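Boca/mesd chaperone for ywtd beta-propeller-egf protein 1 (Caenorhabditis elegans, PDB 3OFG) probably acts as an endoplasmic reticulum chaperone that assists the folding and maturation of LDL-receptor-type (YWTD) beta-propeller and EGF modules, this chain being its structured domain. Local coordinates at residues A[15-20]-A[30-35]; A[37-42]-A[75-80]. All coordinates share one frame; numbering follows the deposited sequence.

Interaction 1: A[15-20]-A[30-35]; sequences VGVVDP and PFTEKW
D19 and F31 meet face to face. The carboxylate plane of D19 is tilted only 7° from the ring plane of F31, and the acid lies stacked on the ring. The methylene is the closest part of the side chain: CB of D19 sits 4.0 Å from the F31 ring centroid and 21° off the ring normal, a CH-pi contact offset toward the rim. The carboxylate carbon continues over the CZ and CE1 side of the ring, with CG of D19 3.9 Å from CZ of F31. Its oxygens are engaged elsewhere, OD1 with the hydroxyl of S21 and OD2 with the side-chain amide of Q22, bonds that would help hold the group flat. The opposite face of the ring is covered from within the helix by W35, whose CD1 stands 3.7 Å above the F31 ring plane, over its centre.

V17 approaches the same ring at its edge, placing CG1 3.8 Å from CD2 of F31. This methyl is reached because CG1 lies anti to the backbone N (chi1 177°). The isopropyl group also packs on T32: CB of V17 is 3.7 Å from OG1 of T32, and the two CG2 methyls of V17 and T32 are 4.0 Å apart. OG1 of T32 has its strongest polar partner in the carbonyl of D57.

The contact thus joins the end of strand 12-17 and the loop after it to the early turns of helix 29-45. F82 adds a further aromatic beside F31 and W35, T32 touches V54 of strand 50-56, and G16 pairs with strand 83-89.

Interaction 2: A[37-42]-A[75-80]; sequences QIWQSQ and KFLLKQ
Two helices lying on one face of an antiparallel sheet, with strand order 2-3-1-4 and a beta-alpha-beta-beta-alpha-beta topology, define a ferredoxin-like fold, and this contact is where helix 29-45 meets the end of helix 70-78. W39 is the central side chain. With CG beside its backbone N, its indole extends toward L77 of helix 70-78 and Q80 just beyond it. The methyl CD2 of L77 lies 3.8 Å from CB of W39 and reaches along the ring to CE3, while L77 also touches strand 12-17. Q80 comes over the indole face: its CG is 4.1 Å from the centroid of the five-membered ring of W39, 28° off the normal, a CH-pi contact.

F76 makes an oblique, looser contact with W39 and meets Q42 at its edge. The Q42 amide stands nearly upright to the F76 ring, 83° between planes, with OE1 of Q42 3.6 Å from CZ of F76.

Polar links from helix 29-45 to Q80 run through two waters. One accepts from NE1 of W39 and donates to OE1 of Q80; the second accepts from NE2 of Q42 and donates to the same oxygen, its O 3.0 Å from OE1 of Q80. The N-H of the largely buried indole thus has a water as acceptor. The other end of the Q80 amide, NE2, also lies 3.4 Å above the centre of the F76 ring. What holds it is a nearly straight bond (171°) from NE2 of Q80 to O of F76, 2.9 Å long, with that oxygen in the amide plane.

In the fold
Interactions 1 and 2 share helix 29-45, which contributes F31 and T32 to the first and, two to three turns on, W39 and Q42 to the second; their centres are 11 Å apart. They meet at strand 12-17. CG2 of V17 packs 4.0 Å from CZ3 of W39, so one valine serves both contacts. V15 lies next to this junction, near W39 and L77, but is modelled in two conformers. Interaction 1 joins helix 29-45 directly to strand 12-17, whereas interaction 2 joins it to helix 70-78 and the loop after it; W39 and L77 both touch strand 12-17, so the two helices pack on the same central strand.

Interaction 1: A[15-20]-A[30-35]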
loop_
_atom_site.group_PDB
_atom_site.type_symbol
_atom_site.label_atom_id
_atom_site.label_comp_id
_atom_site.label_asym_id
_atom_site.label_seq_id
_atom_site.Cartn_x
_atom_site.Cartn_y
_atom_site.Cartn_z
ATOM N N VAL A 15 6.095 6.896 1.982
ATOM C CA VAL A 15 7.389 7.481 2.274
ATOM C C VAL A 15 8.139 7.702 0.966
ATOM O O VAL A 15 8.515 6.744 0.292
ATOM C CB VAL A 15 8.203 6.542 3.182
ATOM C CG1 VAL A 15 9.516 7.180 3.555
ATOM C CG2 VAL A 15 7.406 6.177 4.423
ATOM N N GLY A 16 8.307 8.955 0.571
ATOM C CA GLY A 16 9.065 9.269 -0.637
ATOM C C GLY A 16 10.532 9.400 -0.307
ATOM O O GLY A 16 10.898 9.815 0.805
ATOM N N VAL A 17 11.381 9.032 -1.254
ATOM C CA VAL A 17 12.812 9.046 -1.061
ATOM C C VAL A 17 13.428 9.907 -2.145
ATOM O O VAL A 17 13.021 9.851 -3.314
ATOM C CB VAL A 17 13.365 7.615 -1.110
ATOM C CG1 VAL A 17 14.871 7.572 -0.989
ATOM C CG2 VAL A 17 12.718 6.797 -0.004
ATOM N N VAL A 18 14.389 10.734 -1.730
ATOM C CA VAL A 18 15.182 11.547 -2.664
ATOM C C VAL A 18 16.652 11.383 -2.295
ATOM O O VAL A 18 17.033 11.434 -1.111
ATOM C CB VAL A 18 14.777 13.032 -2.603
ATOM C CG1 VAL A 18 15.797 13.931 -3.337
ATOM C CG2 VAL A 18 13.419 13.236 -3.238
ATOM N N ASP A 19 17.478 11.152 -3.297
ATOM C CA ASP A 19 18.921 11.175 -3.140
ATOM C C ASP A 19 19.381 12.604 -3.424
ATOM O O ASP A 19 19.272 13.062 -4.552
ATOM C CB ASP A 19 19.549 10.213 -4.132
ATOM C CG ASP A 19 21.052 10.166 -4.034
ATOM O OD1 ASP A 19 21.663 11.008 -3.340
ATOM O OD2 ASP A 19 21.642 9.278 -4.691
ATOM N N PRO A 20 19.875 13.321 -2.397
ATOM C CA PRO A 20 20.231 14.730 -2.595
ATOM C C PRO A 20 21.375 14.933 -3.586
ATOM O O PRO A 20 21.532 16.018 -4.127
ATOM C CB PRO A 20 20.642 15.184 -1.194
ATOM C CG PRO A 20 19.978 14.217 -0.270
ATOM C CD PRO A 20 20.021 12.908 -1.001
ATOM N N PRO A 30 17.540 1.008 -5.894
ATOM C CA PRO A 30 18.487 0.422 -4.924
ATOM C C PRO A 30 18.619 1.275 -3.646
ATOM O O PRO A 30 18.727 0.774 -2.541
ATOM C CB PRO A 30 19.829 0.389 -5.679
ATOM C CG PRO A 30 19.464 0.507 -7.137
ATOM C CD PRO A 30 18.128 1.209 -7.232
ATOM N N PHE A 31 18.608 2.580 -3.820
ATOM C CA PHE A 31 18.764 3.539 -2.728
ATOM C C PHE A 31 17.505 3.518 -1.855
ATOM O O PHE A 31 17.589 3.466 -0.617
ATOM C CB PHE A 31 19.011 4.899 -3.371
ATOM C CG PHE A 31 19.372 6.002 -2.428
ATOM C CD1 PHE A 31 20.687 6.196 -2.039
ATOM C CD2 PHE A 31 18.433 6.917 -2.020
ATOM C CE1 PHE A 31 21.030 7.256 -1.203
ATOM C CE2 PHE A 31 18.783 7.977 -1.184
ATOM C CZ PHE A 31 20.077 8.144 -0.808
ATOM N N THR A 32 16.339 3.483 -2.466
ATOM C CA THR A 32 15.089 3.376 -1.705
ATOM C C THR A 32 15.020 2.076 -0.939
ATOM O O THR A 32 14.659 2.069 0.230
ATOM C CB THR A 32 13.930 3.464 -2.676
ATOM O OG1 THR A 32 14.020 4.748 -3.310
ATOM C CG2 THR A 32 12.570 3.324 -1.990
ATOM N N GLU A 33 15.441 0.980 -1.557
ATOM C CA GLU A 33 15.410 -0.309 -0.879
ATOM C C GLU A 33 16.403 -0.312 0.276
ATOM O O GLU A 33 16.062 -0.801 1.376
ATOM C CB GLU A 33 15.672 -1.455 -1.856
ATOM C CG GLU A 33 14.513 -1.636 -2.843
ATOM C CD GLU A 33 14.574 -2.859 -3.729
ATOM O OE1 GLU A 33 15.492 -3.677 -3.567
ATOM O OE2 GLU A 33 13.664 -2.998 -4.580
ATOM N N LYS A 34 17.583 0.255 0.097
ATOM C CA LYS A 34 18.568 0.306 1.156
ATOM C C LYS A 34 18.026 1.082 2.337
ATOM O O LYS A 34 18.042 0.627 3.495
ATOM C CB LYS A 34 19.854 0.964 0.666
ATOM C CG LYS A 34 20.856 1.241 1.767
ATOM C CD LYS A 34 22.150 1.848 1.248
ATOM C CE LYS A 34 23.038 2.315 2.375
ATOM N NZ LYS A 34 24.330 2.851 1.842
ATOM N N TRP A 35 17.583 2.307 2.076
ATOM C CA TRP A 35 17.272 3.206 3.177
ATOM C C TRP A 35 15.956 2.883 3.861
ATOM O O TRP A 35 15.855 3.031 5.080
ATOM C CB TRP A 35 17.361 4.683 2.728
ATOM C CG TRP A 35 18.808 5.036 2.624
ATOM C CD1 TRP A 35 19.579 5.093 1.488
ATOM C CD2 TRP A 35 19.691 5.232 3.719
ATOM N NE1 TRP A 35 20.891 5.328 1.825
ATOM C CE2 TRP A 35 20.978 5.417 3.189
ATOM C CE3 TRP A 35 19.516 5.284 5.103
ATOM C CZ2 TRP A 35 22.093 5.661 4.003
ATOM C CZ3 TRP A 35 20.628 5.532 5.906
ATOM C CH2 TRP A 35 21.885 5.727 5.347
#

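Interaction 2: A[37-42]-A[75-80]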
loop_
_atom_site.group_PDB
_atom_site.type_symbol
_atom_site.label_atom_id
_atom_site.label_comp_id
_atom_site.label_asym_id
_atom_site.label_seq_id
_atom_site.Cartn_x
_atom_site.Cartn_y
_atom_site.Cartn_z
ATOM N N GLN A 37 14.851 -0.063 4.411
ATOM C CA GLN A 37 15.108 -1.145 5.337
ATOM C C GLN A 37 15.865 -0.660 6.557
ATOM O O GLN A 37 15.594 -1.114 7.659
ATOM C CB GLN A 37 15.858 -2.294 4.690
ATOM C CG GLN A 37 15.833 -3.468 5.627
ATOM C CD GLN A 37 16.132 -4.799 5.001
ATOM O OE1 GLN A 37 15.490 -5.219 4.028
ATOM N NE2 GLN A 37 17.049 -5.526 5.625
ATOM N N ILE A 38 16.785 0.272 6.384
ATOM C CA ILE A 38 17.491 0.862 7.518
ATOM C C ILE A 38 16.512 1.586 8.436
ATOM O O ILE A 38 16.543 1.412 9.674
ATOM C CB ILE A 38 18.649 1.784 7.066
ATOM C CG1 ILE A 38 19.764 0.941 6.452
ATOM C CG2 ILE A 38 19.180 2.624 8.219
ATOM C CD1 ILE A 38 20.753 1.758 5.633
ATOM N N TRP A 39 15.644 2.415 7.872
ATOM C CA TRP A 39 14.643 3.105 8.699
ATOM C C TRP A 39 13.749 2.098 9.405
ATOM O O TRP A 39 13.404 2.297 10.572
ATOM C CB TRP A 39 13.831 4.110 7.894
ATOM C CG TRP A 39 14.683 5.154 7.263
ATOM C CD1 TRP A 39 15.821 5.703 7.774
ATOM C CD2 TRP A 39 14.479 5.764 5.982
ATOM N NE1 TRP A 39 16.338 6.625 6.883
ATOM C CE2 TRP A 39 15.533 6.663 5.783
ATOM C CE3 TRP A 39 13.507 5.623 4.988
ATOM C CZ2 TRP A 39 15.636 7.428 4.619
ATOM C CZ3 TRP A 39 13.626 6.372 3.830
ATOM C CH2 TRP A 39 14.692 7.246 3.658
ATOM N N GLN A 40 13.364 1.028 8.726
ATOM C CA GLN A 40 12.566 -0.015 9.358
ATOM C C GLN A 40 13.316 -0.581 10.560
ATOM O O GLN A 40 12.721 -0.811 11.633
ATOM C CB GLN A 40 12.254 -1.116 8.354
ATOM C CG GLN A 40 11.523 -2.311 8.952
ATOM C CD GLN A 40 11.412 -3.444 7.971
ATOM O OE1 GLN A 40 12.351 -3.719 7.212
ATOM N NE2 GLN A 40 10.282 -4.132 7.993
ATOM N N SER A 41 14.608 -0.826 10.413
ATOM C CA SER A 41 15.398 -1.346 11.541
ATOM C C SER A 41 15.462 -0.359 12.698
ATOM O O SER A 41 15.271 -0.732 13.875
ATOM C CB SER A 41 16.823 -1.668 11.099
ATOM O OG SER A 41 16.838 -2.769 10.201
ATOM N N GLN A 42 15.706 0.909 12.408
ATOM C CA GLN A 42 15.756 1.930 13.431
ATOM C C GLN A 42 14.410 2.065 14.143
ATOM O O GLN A 42 14.351 2.157 15.391
ATOM C CB GLN A 42 16.188 3.268 12.836
ATOM C CG GLN A 42 17.605 3.264 12.335
ATOM C CD GLN A 42 17.941 4.606 11.739
ATOM O OE1 GLN A 42 17.601 4.889 10.602
ATOM N NE2 GLN A 42 18.487 5.494 12.556
ATOM N N LYS A 75 7.129 11.254 12.411
ATOM C CA LYS A 75 8.033 12.206 13.041
ATOM C C LYS A 75 9.480 11.768 12.858
ATOM O O LYS A 75 10.338 12.562 12.484
ATOM C CB LYS A 75 7.681 12.353 14.531
ATOM C CG LYS A 75 8.682 13.138 15.346
ATOM C CD LYS A 75 8.227 13.222 16.804
ATOM N N PHE A 76 9.764 10.493 13.113
ATOM C CA PHE A 76 11.111 9.957 12.926
ATOM C C PHE A 76 11.571 10.115 11.465
ATOM O O PHE A 76 12.680 10.558 11.175
ATOM C CB PHE A 76 11.150 8.475 13.305
ATOM C CG PHE A 76 12.430 7.789 12.909
ATOM C CD1 PHE A 76 13.530 7.838 13.748
ATOM C CD2 PHE A 76 12.553 7.124 11.691
ATOM C CE1 PHE A 76 14.726 7.210 13.392
ATOM C CE2 PHE A 76 13.759 6.511 11.320
ATOM C CZ PHE A 76 14.839 6.568 12.173
ATOM N N LEU A 77 10.712 9.707 10.530
ATOM C CA LEU A 77 11.099 9.721 9.117
ATOM C C LEU A 77 11.397 11.123 8.620
ATOM O O LEU A 77 12.321 11.339 7.844
ATOM C CB LEU A 77 10.024 9.069 8.264
ATOM C CG LEU A 77 9.963 7.556 8.407
ATOM C CD1 LEU A 77 8.687 7.041 7.758
ATOM C CD2 LEU A 77 11.180 6.888 7.779
ATOM N N LEU A 78 10.627 12.106 9.086
ATOM C CA LEU A 78 10.826 13.462 8.613
ATOM C C LEU A 78 12.126 14.071 9.151
ATOM O O LEU A 78 12.536 15.131 8.680
ATOM C CB LEU A 78 9.602 14.326 8.905
ATOM C CG LEU A 78 8.398 13.990 8.022
ATOM C CD1 LEU A 78 7.195 14.758 8.513
ATOM C CD2 LEU A 78 8.675 14.300 6.568
ATOM N N LYS A 79 12.784 13.409 10.098
ATOM C CA LYS A 79 14.125 13.814 10.547
ATOM C C LYS A 79 15.255 13.230 9.688
ATOM O O LYS A 79 16.419 13.557 9.874
ATOM C CB LYS A 79 14.364 13.368 11.994
ATOM C CG LYS A 79 13.565 14.129 13.029
ATOM C CD LYS A 79 13.752 13.526 14.413
ATOM C CE LYS A 79 13.053 14.379 15.468
ATOM N NZ LYS A 79 13.073 13.756 16.813
ATOM N N GLN A 80 14.931 12.349 8.753
ATOM C CA GLN A 80 15.957 11.648 7.996
ATOM C C GLN A 80 16.282 12.357 6.686
ATOM O O GLN A 80 15.400 12.863 5.997
ATOM C CB GLN A 80 15.510 10.196 7.721
ATOM C CG GLN A 80 15.047 9.414 8.952
ATOM C CD GLN A 80 16.003 9.516 10.111
ATOM O OE1 GLN A 80 17.201 9.256 9.965
ATOM N NE2 GLN A 80 15.494 9.896 11.257
HETATM O O HOH W 1 18.732 8.147 7.728
HETATM O O HOH W 2 18.935 8.365 12.227
#